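PDB 2GGO: 401aa long hypothetical glucose-1-phosphate thymidylyltransferase from Sulfolobus tokodaii, which transfers nucleotidyl groups to sugar 1-phosphates and is a bifunctional enzyme in the synthesis of UDP-N-acetylglucosamine and UDP-N-acetylgalactosamine. Local coordinates for residues L29-L33 with I34-I38; N219-A222 with L223-V227. All blocks are in the same frame, centred on the assembly; numbering follows the deposited sequence.

Contact 1 (L29-L33 with I34-I38)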
loop_
_atom_site.group_PDB
_atom_site.type_symbol
_atom_site.label_atom_id
_atom_site.label_comp_id
_atom_site.label_asym_id
_atom_site.label_seq_id
_atom_site.Cartn_x
_atom_site.Cartn_y
_atom_site.Cartn_z
ATOM N N LEU A 29 0.392 6.750 7.025
ATOM C CA LEU A 29 0.705 7.916 7.833
ATOM C C LEU A 29 2.156 8.262 7.556
ATOM O O LEU A 29 2.579 8.288 6.397
ATOM C CB LEU A 29 0.441 7.638 9.316
ATOM C CG LEU A 29 -0.984 7.213 9.663
ATOM C CD1 LEU A 29 -1.169 6.973 11.154
ATOM C CD2 LEU A 29 -2.029 8.213 9.156
ATOM N N SER A 30 2.962 8.436 8.585
ATOM C CA SER A 30 4.301 8.908 8.342
ATOM C C SER A 30 5.366 7.885 7.941
ATOM O O SER A 30 6.500 8.284 7.687
ATOM C CB SER A 30 4.784 9.634 9.581
ATOM O OG SER A 30 5.188 8.698 10.566
ATOM N N LYS A 31 5.075 6.584 7.885
ATOM C CA LYS A 31 6.180 5.654 7.601
ATOM C C LYS A 31 5.850 4.626 6.559
ATOM O O LYS A 31 4.679 4.291 6.379
ATOM C CB LYS A 31 6.820 5.064 8.889
ATOM C CG LYS A 31 5.963 4.147 9.717
ATOM C CD LYS A 31 6.419 4.067 11.179
ATOM C CE LYS A 31 5.550 3.021 11.916
ATOM N NZ LYS A 31 5.932 2.690 13.321
ATOM N N PRO A 32 6.877 4.168 5.830
ATOM C CA PRO A 32 6.598 3.231 4.749
ATOM C C PRO A 32 6.039 1.883 5.263
ATOM O O PRO A 32 6.301 1.471 6.401
ATOM C CB PRO A 32 7.951 3.093 4.066
ATOM C CG PRO A 32 8.919 3.333 5.134
ATOM C CD PRO A 32 8.318 4.457 5.938
ATOM N N LEU A 33 5.246 1.232 4.428
ATOM C CA LEU A 33 4.752 -0.090 4.692
ATOM C C LEU A 33 5.840 -1.027 5.272
ATOM O O LEU A 33 5.601 -1.702 6.277
ATOM C CB LEU A 33 4.193 -0.693 3.403
ATOM C CG LEU A 33 3.642 -2.124 3.507
ATOM C CD1 LEU A 33 2.483 -2.232 4.398
ATOM C CD2 LEU A 33 3.245 -2.565 2.135
ATOM N N ILE A 34 7.010 -1.097 4.634
ATOM C CA ILE A 34 7.986 -2.109 4.981
ATOM C C ILE A 34 8.525 -1.899 6.400
ATOM O O ILE A 34 8.973 -2.820 7.076
ATOM C CB ILE A 34 9.129 -2.182 3.954
ATOM C CG1 ILE A 34 9.866 -3.505 4.186
ATOM C CG2 ILE A 34 10.032 -0.882 4.068
ATOM C CD1 ILE A 34 10.940 -3.828 3.258
ATOM N N GLU A 35 8.442 -0.669 6.859
ATOM C CA GLU A 35 8.850 -0.316 8.197
ATOM C C GLU A 35 7.937 -0.860 9.288
ATOM O O GLU A 35 8.400 -1.139 10.408
ATOM C CB GLU A 35 8.907 1.188 8.221
ATOM C CG GLU A 35 9.251 1.828 9.506
ATOM C CD GLU A 35 10.309 2.933 9.300
ATOM O OE1 GLU A 35 11.023 2.854 8.245
ATOM O OE2 GLU A 35 10.421 3.852 10.190
ATOM N N TYR A 36 6.635 -0.924 8.998
ATOM C CA TYR A 36 5.664 -1.678 9.797
ATOM C C TYR A 36 5.949 -3.201 9.772
ATOM O O TYR A 36 5.919 -3.834 10.791
ATOM C CB TYR A 36 4.214 -1.459 9.310
ATOM C CG TYR A 36 3.676 -0.070 9.514
ATOM C CD1 TYR A 36 3.752 0.885 8.500
ATOM C CD2 TYR A 36 3.094 0.294 10.716
ATOM C CE1 TYR A 36 3.249 2.177 8.691
ATOM C CE2 TYR A 36 2.568 1.557 10.908
ATOM C CZ TYR A 36 2.655 2.503 9.902
ATOM O OH TYR A 36 2.163 3.776 10.117
ATOM N N GLN A 37 6.210 -3.791 8.624
ATOM C CA GLN A 37 6.493 -5.209 8.612
ATOM C C GLN A 37 7.694 -5.517 9.483
ATOM O O GLN A 37 7.625 -6.349 10.367
ATOM C CB GLN A 37 6.699 -5.682 7.194
ATOM C CG GLN A 37 5.525 -5.302 6.356
ATOM C CD GLN A 37 5.650 -5.819 4.963
ATOM O OE1 GLN A 37 6.745 -5.795 4.369
ATOM N NE2 GLN A 37 4.549 -6.332 4.426
ATOM N N ILE A 38 8.793 -4.816 9.249
ATOM C CA ILE A 38 10.047 -5.027 9.976
ATOM C C ILE A 38 9.859 -4.869 11.476
ATOM O O ILE A 38 10.414 -5.610 12.267
ATOM C CB ILE A 38 11.121 -4.057 9.490
ATOM C CG1 ILE A 38 11.623 -4.472 8.096
ATOM C CG2 ILE A 38 12.221 -3.895 10.554
ATOM C CD1 ILE A 38 12.356 -3.303 7.420
#

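Contact 2 (N219-A222 with L223-V227)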
loop_
_atom_site.group_PDB
_atom_site.type_symbol
_atom_site.label_atom_id
_atom_site.label_comp_id
_atom_site.label_asym_id
_atom_site.label_seq_id
_atom_site.Cartn_x
_atom_site.Cartn_y
_atom_site.Cartn_z
ATOM N N ASN A 219 -4.538 3.826 5.056
ATOM C CA ASN A 219 -4.140 5.040 5.756
ATOM C C ASN A 219 -5.316 5.475 6.567
ATOM O O ASN A 219 -5.141 6.010 7.663
ATOM C CB ASN A 219 -3.775 6.126 4.719
ATOM C CG ASN A 219 -2.329 6.273 4.514
ATOM O OD1 ASN A 219 -1.655 6.934 5.276
ATOM N ND2 ASN A 219 -1.813 5.674 3.459
ATOM N N LYS A 220 -6.529 5.202 6.069
ATOM C CA LYS A 220 -7.734 5.515 6.865
ATOM C C LYS A 220 -7.766 4.643 8.104
ATOM O O LYS A 220 -7.828 5.134 9.228
ATOM C CB LYS A 220 -8.989 5.302 6.049
ATOM C CG LYS A 220 -9.327 6.437 5.078
ATOM C CD LYS A 220 -10.573 6.083 4.361
ATOM C CE LYS A 220 -11.792 6.340 5.271
ATOM N NZ LYS A 220 -12.936 6.003 4.416
ATOM N N TRP A 221 -7.637 3.336 7.903
ATOM C CA TRP A 221 -7.509 2.437 9.069
ATOM C C TRP A 221 -6.475 2.905 10.111
ATOM O O TRP A 221 -6.763 3.055 11.298
ATOM C CB TRP A 221 -7.202 1.016 8.624
ATOM C CG TRP A 221 -7.395 0.085 9.789
ATOM C CD1 TRP A 221 -8.565 -0.512 10.177
ATOM C CD2 TRP A 221 -6.404 -0.295 10.760
ATOM N NE1 TRP A 221 -8.353 -1.258 11.317
ATOM C CE2 TRP A 221 -7.039 -1.135 11.696
ATOM C CE3 TRP A 221 -5.039 -0.026 10.913
ATOM C CZ2 TRP A 221 -6.342 -1.718 12.767
ATOM C CZ3 TRP A 221 -4.366 -0.574 11.959
ATOM C CH2 TRP A 221 -5.011 -1.413 12.888
ATOM N N ALA A 222 -5.257 3.128 9.671
ATOM C CA ALA A 222 -4.214 3.575 10.556
ATOM C C ALA A 222 -4.512 4.861 11.329
ATOM O O ALA A 222 -4.089 5.014 12.487
ATOM C CB ALA A 222 -2.878 3.712 9.761
ATOM N N LEU A 223 -5.158 5.819 10.656
ATOM C CA LEU A 223 -5.496 7.092 11.266
ATOM C C LEU A 223 -6.473 6.803 12.385
ATOM O O LEU A 223 -6.351 7.339 13.502
ATOM C CB LEU A 223 -6.090 8.073 10.220
ATOM C CG LEU A 223 -6.441 9.448 10.786
ATOM C CD1 LEU A 223 -5.326 9.999 11.674
ATOM C CD2 LEU A 223 -6.751 10.385 9.634
ATOM N N ASP A 224 -7.409 5.910 12.107
ATOM C CA ASP A 224 -8.380 5.556 13.128
ATOM C C ASP A 224 -7.734 4.847 14.321
ATOM O O ASP A 224 -8.006 5.185 15.481
ATOM C CB ASP A 224 -9.464 4.684 12.526
ATOM C CG ASP A 224 -10.458 5.479 11.709
ATOM O OD1 ASP A 224 -10.645 6.686 11.969
ATOM O OD2 ASP A 224 -11.085 4.883 10.816
ATOM N N ASN A 225 -6.856 3.897 14.028
ATOM C CA ASN A 225 -6.472 2.902 15.012
ATOM C C ASN A 225 -5.115 3.069 15.630
ATOM O O ASN A 225 -4.955 2.761 16.813
ATOM C CB ASN A 225 -6.607 1.521 14.412
ATOM C CG ASN A 225 -8.043 1.113 14.239
ATOM O OD1 ASN A 225 -8.661 1.326 13.184
ATOM N ND2 ASN A 225 -8.607 0.532 15.289
ATOM N N LEU A 226 -4.130 3.559 14.875
ATOM C CA LEU A 226 -2.782 3.528 15.403
ATOM C C LEU A 226 -2.295 4.792 16.078
ATOM O O LEU A 226 -1.219 4.768 16.664
ATOM C CB LEU A 226 -1.774 3.069 14.344
ATOM C CG LEU A 226 -2.101 1.782 13.586
ATOM C CD1 LEU A 226 -1.110 1.621 12.432
ATOM C CD2 LEU A 226 -2.108 0.529 14.484
ATOM N N VAL A 227 -3.053 5.886 16.007
ATOM C CA VAL A 227 -2.604 7.211 16.524
ATOM C C VAL A 227 -3.717 7.937 17.248
ATOM O O VAL A 227 -4.889 7.613 17.063
ATOM C CB VAL A 227 -1.989 8.175 15.436
ATOM C CG1 VAL A 227 -0.617 7.703 14.986
ATOM C CG2 VAL A 227 -2.942 8.402 14.217
#

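Contact 1 (L29-L33 with I34-I38)
K31 and Y36 meet in a local strand-to-helix turn of the nucleotidyltransferase domain, where the short strand 31-32, paired antiparallel with 27-28, runs directly into helix 33-43. The aliphatic part of the lysine lies over one face of the phenol ring: CE sits 3.7 Å from the ring centroid of Y36, a CH-pi contact, offset toward the rim. Nearer its backbone, K31 CG comes within 3.5 Å of Y36 CE1. With CG between its own backbone N and carbonyl carbon (chi1 67°) and the rest extended, the lysine passes obliquely over the ring and carries its NZ beyond the centre. That ammonium still makes an off-centre cation-pi contact, but its salt bridge is to E39, one helical turn past E35. E35 crosses the lysine at about a right angle, its CG 4.0 Å from K31 CD, while its CB packs on P32 CG at 3.8 Å. Beneath the side chains, the backbone starts the helix. A weak bond joins E35 N to P32 O, and a straighter one of 3.2 Å runs from Q37 N to L33 O. L33 O also lies at the edge of the Y36 ring. The phenol hydroxyl is hydrogen-bonded to I28 O, and F101 meets the ring edge-to-face. The tyrosine is thus fixed at its hydroxyl end as well as along its face, and the nearby E39 carboxylate and the pi face would both favour the protonated form of K31.

Contact 2 (N219-A222 with L223-V227)
W221 stacks on N225 one turn further along helix 212-225, while A222 and L226 pack on each other close to where that helix gives way to the link into the beta-helix. The indole and the N225 amide lie nearly parallel, their planes 14° apart. N225 CB stands 3.6 Å from the centroid of the six-membered ring of W221, only 12° off its normal, a CH-pi contact over the face. Because CG of W221 is anti to the backbone N (chi1 -167°), the indole can swing forward along the helix to meet these later residues. L226 crosses the indole at about a right angle, with CD2 3.6 Å from W221 CZ3, and its other branch, CD1, packs on A222 CB at 3.8 Å. This is the close-packed part, and the backbone backs it up: D224 N bonds K220 O, N225 N bonds W221 O, and L226 N reaches A222 O at 2.8 Å. N225 N adds only a weak bond to A222 O. The looser side begins at N225, which packs on the indole through CB yet is exposed to solvent on its outer side. K220 and D224 do not pair with each other, K220 NZ lying 6.8 Å from D224 OD2; their partners are in the hexapeptide-repeat domain, E297 in a salt bridge to K220 and the hydroxyl of Y280 for D224. Y205 stacks with W221, whereas L223 leans on I246 and I282, of strands 245-247 and 281-283, so the helix lies between the nucleotidyltransferase domain and the hexapeptide-repeat domain.

How the contacts relate
Contacts 1 and 2 lie far apart in sequence but touch in the fold, their centres about 13 Å apart. L29 makes most of the join: its backbone N is 2.7 Å from N219 OD1, a probable hydrogen bond, and its CD1 packs 3.8 Å from V227 CG2. A second point of touch lies between the aromatic ring of contact 1 and the leucine of contact 2, Y36 CE2 to L226 CD1 at 4.0 Å. Contact 1 is nearer the probable substrate pocket, the Q37 side chain being about 6 Å from that of Y97, a likely N-acetylglucosamine 1-phosphate binder; contact 2 lies away from the substrate-binding residues, against the beta-helix.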